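Local structure of D-alanyl-D-alanine carboxypeptidase (Vibrio cholerae, 5TR7) at residues S75-E80 / I95-N100; V85-L90 / V104-H109; V60-N65 / V81-K86; G112-F117 / T136-L141. The protein probably removes the terminal D-alanine from peptidoglycan precursor peptides, as a penicillin-binding serine carboxypeptidase of the peptidase S11 family. All coordinates share one frame; numbering follows the deposited sequence.

Contact 1: S75-E80 / I95-N100; sequences SKMFVE and IIQSGN
K76 and G99 bring the two backbones together, with their CA atoms 3.9 Å apart, and the chains run at about 101° to each other. Two hydrogen bonds join them. N100 N donates to S75 O over 3.1 Å, nearly straight at the hydrogen (168°). The donor N100 N sits tilted well out of the plane of the S75 carbonyl. The second bond is short: S75 OG donates to Q97 O at 2.6 Å and meets it almost along the C=O axis. The S75 hydroxyl is anti to its own backbone N (chi1 -179°), which turns it to that carbonyl. Q97 reaches across with an extended chain. Its OE1 meets carbons here: M77 CA at 3.2 Å, with M77 CB and CG close by. OE1 is buried with no hydrogen-bond partner in the model. Its NE2 is held by F176 O, which fixes the amide. G99, at the N-cap of helix 100-111, lets the K76 backbone come this close. D101 takes the backbone N of M77, F78 and V79. S98 OG bonds to K201 and N100 OD1 to K38. S98 and N100 form the S-x-N element of the penicillin-binding protein active site, in which S98 is a predicted active-site residue.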
loop_
_atom_site.group_PDB
_atom_site.type_symbol
_atom_site.label_atom_id
_atom_site.label_comp_id
_atom_site.label_asym_id
_atom_site.label_seq_id
_atom_site.Cartn_x
_atom_site.Cartn_y
_atom_site.Cartn_z
ATOM N N SER A 75 0.249 13.179 -5.228
ATOM C CA SER A 75 -1.092 12.961 -4.854
ATOM C C SER A 75 -1.359 13.487 -3.413
ATOM O O SER A 75 -0.519 13.355 -2.479
ATOM C CB SER A 75 -1.336 11.447 -5.020
ATOM O OG SER A 75 -2.651 11.162 -4.693
ATOM N N LYS A 76 -2.530 14.130 -3.285
ATOM C CA LYS A 76 -3.009 14.751 -2.053
ATOM C C LYS A 76 -4.475 14.569 -1.804
ATOM O O LYS A 76 -5.291 14.493 -2.758
ATOM C CB LYS A 76 -2.837 16.257 -2.156
ATOM C CG LYS A 76 -1.403 16.789 -2.190
ATOM C CD LYS A 76 -1.390 18.271 -2.623
ATOM C CE LYS A 76 -1.656 18.437 -4.136
ATOM N NZ LYS A 76 -0.532 18.034 -5.006
ATOM N N MET A 77 -4.836 14.551 -0.512
ATOM C CA MET A 77 -6.240 14.516 -0.113
ATOM C C MET A 77 -6.823 15.943 -0.136
ATOM O O MET A 77 -8.052 16.154 -0.237
ATOM C CB MET A 77 -6.338 13.947 1.289
ATOM C CG MET A 77 -7.770 13.938 1.881
ATOM S SD MET A 77 -7.721 13.041 3.417
ATOM C CE MET A 77 -9.404 13.398 3.954
ATOM N N PHE A 78 -5.905 16.913 -0.066
ATOM C CA PHE A 78 -6.186 18.342 -0.048
ATOM C C PHE A 78 -6.628 18.850 1.303
ATOM O O PHE A 78 -7.637 19.513 1.445
ATOM C CB PHE A 78 -7.084 18.797 -1.181
ATOM C CG PHE A 78 -6.424 18.649 -2.509
ATOM C CD1 PHE A 78 -5.456 19.557 -2.905
ATOM C CD2 PHE A 78 -6.702 17.581 -3.300
ATOM C CE1 PHE A 78 -4.797 19.415 -4.091
ATOM C CE2 PHE A 78 -6.049 17.436 -4.524
ATOM C CZ PHE A 78 -5.104 18.366 -4.917
ATOM N N VAL A 79 -5.803 18.522 2.282
ATOM C CA VAL A 79 -6.073 18.872 3.639
ATOM C C VAL A 79 -5.481 20.241 3.980
ATOM O O VAL A 79 -4.392 20.583 3.506
ATOM C CB VAL A 79 -5.569 17.641 4.432
ATOM C CG1 VAL A 79 -4.760 17.936 5.649
ATOM C CG2 VAL A 79 -6.727 16.669 4.619
ATOM N N GLU A 80 -6.211 21.020 4.772
ATOM C CA GLU A 80 -5.766 22.373 5.204
ATOM C C GLU A 80 -5.336 22.574 6.657
ATOM O O GLU A 80 -6.028 22.191 7.581
ATOM C CB GLU A 80 -6.838 23.399 4.936
ATOM C CG GLU A 80 -7.189 23.531 3.446
ATOM C CD GLU A 80 -7.925 24.814 3.127
ATOM O OE1 GLU A 80 -7.395 25.852 3.572
ATOM O OE2 GLU A 80 -8.978 24.782 2.430
ATOM N N ILE A 95 -5.336 5.533 1.668
ATOM C CA ILE A 95 -5.503 4.296 0.989
ATOM C C ILE A 95 -6.066 4.441 -0.417
ATOM O O ILE A 95 -5.575 3.839 -1.322
ATOM C CB ILE A 95 -6.412 3.371 1.839
ATOM C CG1 ILE A 95 -5.643 2.900 3.092
ATOM C CG2 ILE A 95 -6.911 2.174 1.018
ATOM C CD1 ILE A 95 -6.552 2.261 4.156
ATOM N N ILE A 96 -7.137 5.179 -0.557
ATOM C CA ILE A 96 -7.774 5.310 -1.836
ATOM C C ILE A 96 -7.132 6.373 -2.716
ATOM O O ILE A 96 -6.953 6.165 -3.906
ATOM C CB ILE A 96 -9.262 5.623 -1.621
ATOM C CG1 ILE A 96 -9.878 4.527 -0.711
ATOM C CG2 ILE A 96 -9.997 5.705 -2.975
ATOM C CD1 ILE A 96 -11.317 4.786 -0.246
ATOM N N GLN A 97 -6.843 7.511 -2.136
ATOM C CA GLN A 97 -6.331 8.643 -2.882
ATOM C C GLN A 97 -4.820 8.678 -2.862
ATOM O O GLN A 97 -4.240 9.456 -3.588
ATOM C CB GLN A 97 -6.844 9.960 -2.291
ATOM C CG GLN A 97 -8.351 10.047 -2.068
ATOM C CD GLN A 97 -8.803 11.402 -1.610
ATOM O OE1 GLN A 97 -8.125 12.042 -0.803
ATOM N NE2 GLN A 97 -9.981 11.849 -2.104
ATOM N N SER A 98 -4.173 7.914 -1.983
ATOM C CA SER A 98 -2.710 7.897 -1.934
ATOM C C SER A 98 -2.218 9.296 -1.562
ATOM O O SER A 98 -1.194 9.778 -2.051
ATOM C CB SER A 98 -2.163 7.440 -3.330
ATOM O OG SER A 98 -0.886 6.893 -3.162
ATOM N N GLY A 99 -2.924 9.955 -0.661
ATOM C CA GLY A 99 -2.560 11.335 -0.305
ATOM C C GLY A 99 -1.404 11.443 0.685
ATOM O O GLY A 99 -1.491 10.940 1.784
ATOM N N ASN A 100 -0.303 12.047 0.274
ATOM C CA ASN A 100 0.849 12.211 1.144
ATOM C C ASN A 100 0.581 13.088 2.368
ATOM O O ASN A 100 1.182 12.872 3.436
ATOM C CB ASN A 100 2.001 12.850 0.376
ATOM C CG ASN A 100 2.560 11.986 -0.711
ATOM O OD1 ASN A 100 2.385 10.793 -0.733
ATOM N ND2 ASN A 100 3.238 12.609 -1.619
#

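Contact 2: V85-L90 / V104-H109; sequences VKVSDL and VAMAEH
A105 opens the contact on helix 100-111. Its CB lies 3.9 Å from L90 CD1, a methyl against a methyl. M106 follows and does most of the work. Its CG is anti to the carbonyl carbon (chi1 -73°), and the chain then bends at both later torsions. The bend carries the thioether slantwise across L90 and the terminal methyl on to V87. M106 CG sits 3.7 Å from L90 CB. The sulfur SD is 3.7 Å from L90 CD1. M106 CE ends 3.9 Å from V87 CG1, and the two side chains cross at about a right angle. One methionine thus spans nearly one turn of helix 87-95, from V87 to L90. H109 comes last, one turn after A105. Its imidazole is anti to the backbone N (chi1 -180°), and NE2 lies 3.8 Å from V87 CG2, which approaches the ring obliquely. NE2 is also hydrogen-bonded to D58 OD2. V60 of strand 59-61 touches V87, L90 and H109, so the small sheet borders this apolar core. K86 is the N-cap of helix 87-95. The arrangement is a helix-to-helix core inside the helical part of a penicillin-binding, beta-lactamase-like fold. It joins two successive helices, 87-95 and 100-111, linked by the S98 turn.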
loop_
_atom_site.group_PDB
_atom_site.type_symbol
_atom_site.label_atom_id
_atom_site.label_comp_id
_atom_site.label_asym_id
_atom_site.label_seq_id
_atom_site.Cartn_x
_atom_site.Cartn_y
_atom_site.Cartn_z
ATOM N N VAL A 85 -9.812 16.974 10.607
ATOM C CA VAL A 85 -10.365 15.963 9.718
ATOM C C VAL A 85 -10.518 14.690 10.566
ATOM O O VAL A 85 -9.695 14.404 11.418
ATOM C CB VAL A 85 -9.410 15.643 8.545
ATOM C CG1 VAL A 85 -10.027 14.612 7.619
ATOM C CG2 VAL A 85 -9.047 16.901 7.769
ATOM N N LYS A 86 -11.560 13.918 10.299
ATOM C CA LYS A 86 -11.755 12.658 10.983
ATOM C C LYS A 86 -10.751 11.589 10.553
ATOM O O LYS A 86 -10.284 11.584 9.423
ATOM C CB LYS A 86 -13.164 12.171 10.772
ATOM C CG LYS A 86 -14.088 13.188 11.462
ATOM C CD LYS A 86 -15.495 12.745 11.659
ATOM C CE LYS A 86 -15.576 11.416 12.447
ATOM N NZ LYS A 86 -16.909 10.896 12.927
ATOM N N VAL A 87 -10.397 10.713 11.493
ATOM C CA VAL A 87 -9.479 9.582 11.260
ATOM C C VAL A 87 -9.954 8.717 10.101
ATOM O O VAL A 87 -9.179 8.442 9.233
ATOM C CB VAL A 87 -9.303 8.702 12.514
ATOM C CG1 VAL A 87 -8.700 7.350 12.189
ATOM C CG2 VAL A 87 -8.442 9.417 13.526
ATOM N N SER A 88 -11.219 8.341 10.054
ATOM C CA SER A 88 -11.676 7.529 8.913
ATOM C C SER A 88 -11.468 8.180 7.568
ATOM O O SER A 88 -11.100 7.532 6.638
ATOM C CB SER A 88 -13.127 7.084 9.051
ATOM O OG SER A 88 -13.964 8.178 9.037
ATOM N N ASP A 89 -11.590 9.490 7.502
ATOM C CA ASP A 89 -11.460 10.242 6.296
ATOM C C ASP A 89 -9.986 10.331 5.907
ATOM O O ASP A 89 -9.639 10.138 4.731
ATOM C CB ASP A 89 -12.100 11.604 6.454
ATOM C CG ASP A 89 -13.586 11.547 6.536
ATOM O OD1 ASP A 89 -14.171 10.849 5.666
ATOM O OD2 ASP A 89 -14.179 12.279 7.390
ATOM N N LEU A 90 -9.111 10.615 6.862
ATOM C CA LEU A 90 -7.695 10.635 6.540
ATOM C C LEU A 90 -7.211 9.256 6.017
ATOM O O LEU A 90 -6.366 9.160 5.103
ATOM C CB LEU A 90 -6.859 11.046 7.768
ATOM C CG LEU A 90 -6.901 12.546 8.119
ATOM C CD1 LEU A 90 -6.123 12.779 9.431
ATOM C CD2 LEU A 90 -6.342 13.454 7.018
ATOM N N VAL A 104 1.073 12.175 6.588
ATOM C CA VAL A 104 1.754 12.922 7.642
ATOM C C VAL A 104 0.825 13.281 8.781
ATOM O O VAL A 104 1.248 13.223 9.938
ATOM C CB VAL A 104 2.435 14.169 7.107
ATOM C CG1 VAL A 104 3.081 14.948 8.256
ATOM C CG2 VAL A 104 3.479 13.778 6.086
ATOM N N ALA A 105 -0.431 13.621 8.470
ATOM C CA ALA A 105 -1.373 13.960 9.534
ATOM C C ALA A 105 -1.663 12.785 10.436
ATOM O O ALA A 105 -1.734 12.955 11.677
ATOM C CB ALA A 105 -2.660 14.519 8.985
ATOM N N MET A 106 -1.842 11.603 9.852
ATOM C CA MET A 106 -2.076 10.391 10.701
ATOM C C MET A 106 -0.827 10.017 11.486
ATOM O O MET A 106 -0.896 9.636 12.649
ATOM C CB MET A 106 -2.578 9.188 9.900
ATOM C CG MET A 106 -4.041 9.335 9.455
ATOM S SD MET A 106 -5.175 9.522 10.866
ATOM C CE MET A 106 -4.919 7.977 11.760
ATOM N N ALA A 107 0.321 10.174 10.853
ATOM C CA ALA A 107 1.582 9.873 11.502
ATOM C C ALA A 107 1.690 10.671 12.798
ATOM O O ALA A 107 1.974 10.128 13.891
ATOM C CB ALA A 107 2.725 10.187 10.552
ATOM N N GLU A 108 1.367 11.962 12.685
ATOM C CA GLU A 108 1.421 12.847 13.829
ATOM C C GLU A 108 0.348 12.532 14.855
ATOM O O GLU A 108 0.620 12.569 16.050
ATOM C CB GLU A 108 1.352 14.316 13.410
ATOM C CG GLU A 108 2.548 14.800 12.619
ATOM C CD GLU A 108 2.466 16.280 12.232
ATOM O OE1 GLU A 108 1.366 16.929 12.281
ATOM O OE2 GLU A 108 3.547 16.830 11.927
ATOM N N HIS A 109 -0.853 12.199 14.404
ATOM C CA HIS A 109 -1.939 11.895 15.359
ATOM C C HIS A 109 -1.599 10.623 16.153
ATOM O O HIS A 109 -1.960 10.474 17.305
ATOM C CB HIS A 109 -3.241 11.671 14.559
ATOM C CG HIS A 109 -4.432 11.361 15.395
ATOM N ND1 HIS A 109 -5.031 12.308 16.186
ATOM C CD2 HIS A 109 -5.167 10.234 15.540
ATOM C CE1 HIS A 109 -6.083 11.795 16.779
ATOM N NE2 HIS A 109 -6.177 10.527 16.428
#

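Contact 3: V60-N65 / V81-K86; sequences VVISKN and VGTTVK
V60 and V85 pair in a two-stranded antiparallel sheet made by strands 59-61 and 84-86. This small sheet lies beside helices 87-95 and 100-111, away from the predicted active site. V60 with V85 is a hydrogen-bonded pair. V60 N donates to V85 O at 2.7 Å, and V85 N returns a bond to V60 O at 3.0 Å. V61 with T84 is the next pair, non-hydrogen-bonded, with CA atoms 4.7 Å apart. T84 CA also makes a CA-H...O contact with V60 O at 3.1 Å. The pairing carries on past the strands. I62 N donates to T83 O, and I62 O accepts from G82 N at 3.1 Å in the carbonyl plane. G82 has positive phi, a backbone shape that favours glycine.

V60 and V85 share one face of the sheet; V85 packs on L90 of helix 87-95, and I62 on A105 of helix 100-111. V61 and T84 take the other face and are exposed. I62 is the main side chain of the contact. Its CG1 is anti to the carbonyl carbon (chi1 -54°), and the chain bends again at chi2 (-55°). CD1 then meets V85 CG2 at 3.8 Å, while CG1 lies 3.6 Å from T83 OG1. That hydroxyl bonds to E80 O. S63 OG accepts from N65 N in an ST turn and also bonds to E108 OE1. Beyond I62, V81 leans on the S63 peptide, with CG2 3.5 Å from S63 O.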
loop_
_atom_site.group_PDB
_atom_site.type_symbol
_atom_site.label_atom_id
_atom_site.label_comp_id
_atom_site.label_asym_id
_atom_site.label_seq_id
_atom_site.Cartn_x
_atom_site.Cartn_y
_atom_site.Cartn_z
ATOM N N VAL A 60 -8.709 15.004 13.819
ATOM C CA VAL A 60 -7.294 15.141 13.769
ATOM C C VAL A 60 -6.893 16.513 13.341
ATOM O O VAL A 60 -7.367 17.005 12.326
ATOM C CB VAL A 60 -6.688 14.148 12.740
ATOM C CG1 VAL A 60 -5.167 14.213 12.803
ATOM C CG2 VAL A 60 -7.147 12.725 13.030
ATOM N N VAL A 61 -5.959 17.090 14.076
ATOM C CA VAL A 61 -5.383 18.386 13.763
ATOM C C VAL A 61 -4.495 18.253 12.519
ATOM O O VAL A 61 -3.710 17.307 12.378
ATOM C CB VAL A 61 -4.430 18.841 14.862
ATOM C CG1 VAL A 61 -3.818 20.194 14.513
ATOM C CG2 VAL A 61 -5.154 18.933 16.193
ATOM N N ILE A 62 -4.620 19.204 11.610
ATOM C CA ILE A 62 -3.810 19.218 10.442
ATOM C C ILE A 62 -2.745 20.262 10.707
ATOM O O ILE A 62 -3.055 21.423 10.825
ATOM C CB ILE A 62 -4.638 19.596 9.216
ATOM C CG1 ILE A 62 -5.848 18.685 9.085
ATOM C CG2 ILE A 62 -3.746 19.626 8.001
ATOM C CD1 ILE A 62 -5.526 17.187 9.059
ATOM N N SER A 63 -1.492 19.838 10.808
ATOM C CA SER A 63 -0.371 20.773 11.119
ATOM C C SER A 63 0.243 21.326 9.835
ATOM O O SER A 63 -0.140 20.928 8.703
ATOM C CB SER A 63 0.747 20.045 11.833
ATOM O OG SER A 63 1.463 19.222 10.894
ATOM N N LYS A 64 1.234 22.194 10.046
ATOM C CA LYS A 64 2.075 22.793 9.013
ATOM C C LYS A 64 2.712 21.716 8.135
ATOM O O LYS A 64 2.935 21.924 6.960
ATOM C CB LYS A 64 3.295 23.504 9.638
ATOM C CG LYS A 64 3.074 24.833 10.349
ATOM C CD LYS A 64 4.438 25.428 10.777
ATOM C CE LYS A 64 4.388 26.910 11.146
ATOM N NZ LYS A 64 5.773 27.415 11.363
ATOM N N ASN A 65 3.046 20.582 8.734
ATOM C CA ASN A 65 3.725 19.510 8.030
ATOM C C ASN A 65 2.828 18.708 7.130
ATOM O O ASN A 65 3.297 18.132 6.190
ATOM C CB ASN A 65 4.364 18.584 9.009
ATOM C CG ASN A 65 5.360 19.273 9.863
ATOM O OD1 ASN A 65 6.036 20.221 9.444
ATOM N ND2 ASN A 65 5.447 18.825 11.066
ATOM N N VAL A 81 -4.234 23.286 6.826
ATOM C CA VAL A 81 -3.686 23.561 8.166
ATOM C C VAL A 81 -4.712 24.287 9.020
ATOM O O VAL A 81 -5.498 25.068 8.531
ATOM C CB VAL A 81 -2.404 24.414 8.078
ATOM C CG1 VAL A 81 -1.728 24.595 9.442
ATOM C CG2 VAL A 81 -1.451 23.751 7.122
ATOM N N GLY A 82 -4.713 23.989 10.308
ATOM C CA GLY A 82 -5.645 24.594 11.255
ATOM C C GLY A 82 -7.070 24.071 11.250
ATOM O O GLY A 82 -7.908 24.572 11.980
ATOM N N THR A 83 -7.374 23.116 10.389
ATOM C CA THR A 83 -8.685 22.508 10.397
ATOM C C THR A 83 -8.497 21.144 11.042
ATOM O O THR A 83 -7.388 20.793 11.497
ATOM C CB THR A 83 -9.209 22.221 8.995
ATOM O OG1 THR A 83 -8.383 21.187 8.374
ATOM C CG2 THR A 83 -9.342 23.555 8.153
ATOM N N THR A 84 -9.616 20.446 11.218
ATOM C CA THR A 84 -9.555 19.105 11.673
ATOM C C THR A 84 -10.241 18.227 10.641
ATOM O O THR A 84 -11.190 18.675 9.944
ATOM C CB THR A 84 -10.213 18.883 13.017
ATOM O OG1 THR A 84 -11.654 19.068 12.936
ATOM C CG2 THR A 84 -9.549 19.772 14.085
ATOM N N VAL A 85 -9.812 16.974 10.607
ATOM C CA VAL A 85 -10.365 15.963 9.718
ATOM C C VAL A 85 -10.518 14.690 10.566
ATOM O O VAL A 85 -9.695 14.404 11.418
ATOM C CB VAL A 85 -9.410 15.643 8.545
ATOM C CG1 VAL A 85 -10.027 14.612 7.619
ATOM C CG2 VAL A 85 -9.047 16.901 7.769
ATOM N N LYS A 86 -11.560 13.918 10.299
ATOM C CA LYS A 86 -11.755 12.658 10.983
ATOM C C LYS A 86 -10.751 11.589 10.553
ATOM O O LYS A 86 -10.284 11.584 9.423
ATOM C CB LYS A 86 -13.164 12.171 10.772
ATOM C CG LYS A 86 -14.088 13.188 11.462
ATOM C CD LYS A 86 -15.495 12.745 11.659
ATOM C CE LYS A 86 -15.576 11.416 12.447
ATOM N NZ LYS A 86 -16.909 10.896 12.927
#

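Contact 4: G112-F117 / T136-L141; sequences GTEDAF and TNSHGL
E114 OE1 takes two hydrogen bonds from S138. S138 N donates over 2.8 Å, nearly straight at the hydrogen (168°), and meets the oxygen on its anti side, close to the carboxylate plane. S138 OG donates at 2.7 Å from well above that plane. One carboxylate oxygen thus grips both the backbone and the hydroxyl of a single serine. E114 reaches this point with a fully extended chain, its CG anti to the backbone N (chi1 -164°). The other oxygen, OE2, accepts from a water at 2.5 Å. That water also bonds to H139 NE2 at 2.9 Å, lying at the ring edge in its plane. The water therefore links the carboxylate to the imidazole.

Helix 114-127 starts here, with T113 as its N-cap: T113 OG1 accepts from A116 N. Side-chain bonds within the loop 136-141 hold its shape. N137 OD1 accepts from H139 N and G140 N, an Asx turn extended to an Asx motif. The same oxygen lies over one face of the H139 ring, offset toward its rim. H139 ND1 accepts from L141 N. This loop borders the predicted active site of the penicillin-binding fold, because H139 O accepts from K38 NZ; S138 O accepts from T41 OG1 on the same helix, 37-50.

Two carbons also press on E114 OE1: N137 CB and H139 CD2, each at 3.4 Å. The apolar contact is lighter. One turn on from E114, F117 brings CD2 to 3.9 Å from S138 CB, which meets the ring obliquely. F117 also packs on A107, T41 and V44.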
loop_
_atom_site.group_PDB
_atom_site.type_symbol
_atom_site.label_atom_id
_atom_site.label_comp_id
_atom_site.label_asym_id
_atom_site.label_seq_id
_atom_site.Cartn_x
_atom_site.Cartn_y
_atom_site.Cartn_z
ATOM N N GLY A 112 2.773 11.597 17.531
ATOM C CA GLY A 112 3.241 12.947 17.802
ATOM C C GLY A 112 4.029 13.570 16.674
ATOM O O GLY A 112 3.754 14.704 16.269
ATOM N N THR A 113 5.028 12.855 16.166
ATOM C CA THR A 113 5.871 13.384 15.107
ATOM C C THR A 113 6.048 12.328 14.044
ATOM O O THR A 113 5.966 11.121 14.339
ATOM C CB THR A 113 7.277 13.657 15.626
ATOM O OG1 THR A 113 7.838 12.412 16.031
ATOM C CG2 THR A 113 7.268 14.640 16.802
ATOM N N GLU A 114 6.361 12.758 12.820
ATOM C CA GLU A 114 6.572 11.806 11.771
ATOM C C GLU A 114 7.678 10.831 12.117
ATOM O O GLU A 114 7.529 9.626 11.837
ATOM C CB GLU A 114 6.789 12.419 10.369
ATOM C CG GLU A 114 6.622 11.349 9.235
ATOM C CD GLU A 114 6.718 11.941 7.832
ATOM O OE1 GLU A 114 6.451 11.242 6.816
ATOM O OE2 GLU A 114 7.053 13.129 7.726
ATOM N N ASP A 115 8.748 11.300 12.750
ATOM C CA ASP A 115 9.886 10.454 13.084
ATOM C C ASP A 115 9.512 9.304 13.994
ATOM O O ASP A 115 9.924 8.170 13.765
ATOM C CB ASP A 115 11.032 11.262 13.716
ATOM C CG ASP A 115 11.712 12.205 12.742
ATOM O OD1 ASP A 115 11.605 12.033 11.501
ATOM O OD2 ASP A 115 12.398 13.114 13.238
ATOM N N ALA A 116 8.771 9.584 15.053
ATOM C CA ALA A 116 8.370 8.514 15.959
ATOM C C ALA A 116 7.463 7.570 15.226
ATOM O O ALA A 116 7.541 6.369 15.402
ATOM C CB ALA A 116 7.694 9.086 17.189
ATOM N N PHE A 117 6.620 8.075 14.335
ATOM C CA PHE A 117 5.709 7.163 13.562
ATOM C C PHE A 117 6.559 6.215 12.749
ATOM O O PHE A 117 6.293 5.015 12.714
ATOM C CB PHE A 117 4.713 7.905 12.703
ATOM C CG PHE A 117 3.730 7.016 11.992
ATOM C CD1 PHE A 117 2.604 6.569 12.633
ATOM C CD2 PHE A 117 3.954 6.608 10.676
ATOM C CE1 PHE A 117 1.669 5.746 11.960
ATOM C CE2 PHE A 117 3.075 5.773 10.027
ATOM C CZ PHE A 117 1.896 5.378 10.655
ATOM N N THR A 136 11.894 5.691 6.116
ATOM C CA THR A 136 12.329 6.995 6.622
ATOM C C THR A 136 11.194 8.008 6.753
ATOM O O THR A 136 11.378 9.071 7.306
ATOM C CB THR A 136 13.426 7.599 5.752
ATOM O OG1 THR A 136 12.934 7.722 4.403
ATOM C CG2 THR A 136 14.686 6.706 5.819
ATOM N N ASN A 137 10.024 7.718 6.240
ATOM C CA ASN A 137 8.928 8.626 6.368
ATOM C C ASN A 137 7.617 7.831 6.200
ATOM O O ASN A 137 7.660 6.671 5.814
ATOM C CB ASN A 137 9.093 9.724 5.316
ATOM C CG ASN A 137 8.977 9.192 3.931
ATOM O OD1 ASN A 137 8.042 8.456 3.595
ATOM N ND2 ASN A 137 9.908 9.571 3.106
ATOM N N SER A 138 6.472 8.472 6.442
ATOM C CA SER A 138 5.176 7.832 6.356
ATOM C C SER A 138 4.526 7.794 4.964
ATOM O O SER A 138 3.428 7.201 4.809
ATOM C CB SER A 138 4.240 8.566 7.277
ATOM O OG SER A 138 4.108 9.940 6.860
ATOM N N HIS A 139 5.160 8.365 3.933
ATOM C CA HIS A 139 4.483 8.414 2.610
ATOM C C HIS A 139 5.200 7.797 1.429
ATOM O O HIS A 139 4.519 7.464 0.444
ATOM C CB HIS A 139 4.098 9.857 2.285
ATOM C CG HIS A 139 5.192 10.812 2.597
ATOM N ND1 HIS A 139 6.318 10.903 1.828
ATOM C CD2 HIS A 139 5.361 11.689 3.611
ATOM C CE1 HIS A 139 7.132 11.817 2.328
ATOM N NE2 HIS A 139 6.566 12.320 3.410
ATOM N N GLY A 140 6.523 7.636 1.497
ATOM C CA GLY A 140 7.276 7.057 0.407
ATOM C C GLY A 140 8.148 7.964 -0.474
ATOM O O GLY A 140 8.868 7.479 -1.313
ATOM N N LEU A 141 8.151 9.267 -0.275
ATOM C CA LEU A 141 8.977 10.109 -1.169
ATOM C C LEU A 141 10.407 9.724 -0.942
ATOM O O LEU A 141 10.790 9.433 0.181
ATOM C CB LEU A 141 8.732 11.596 -0.913
ATOM C CG LEU A 141 7.286 12.060 -1.239
ATOM C CD1 LEU A 141 7.100 13.533 -0.860
ATOM C CD2 LEU A 141 6.917 11.829 -2.716
HETATM O O HOH W 1 7.013 14.276 5.456
#

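Overall arrangement
Contacts 2 and 3 are closest, with centres 8 Å apart. They share V85 and K86, and E108 OE2 of contact 2 and N65 ND2 of contact 3 are 2.9 Å apart, a probable hydrogen bond. M77 of contact 1 packs on V85 and L90, placing loop 75-80 over the same core. Contact 4 meets contact 2 through helix 100-111: V104 CG2 is 3.7 Å from H139 CD2. It does not touch contact 3, whose nearest atoms are about 6 Å away. Contacts 1 and 4 border the predicted active site. The S98 side chain is about 3 Å from that of S35, and the H139 side chain about 4 Å from that of K38. Contact 3 stands farther off.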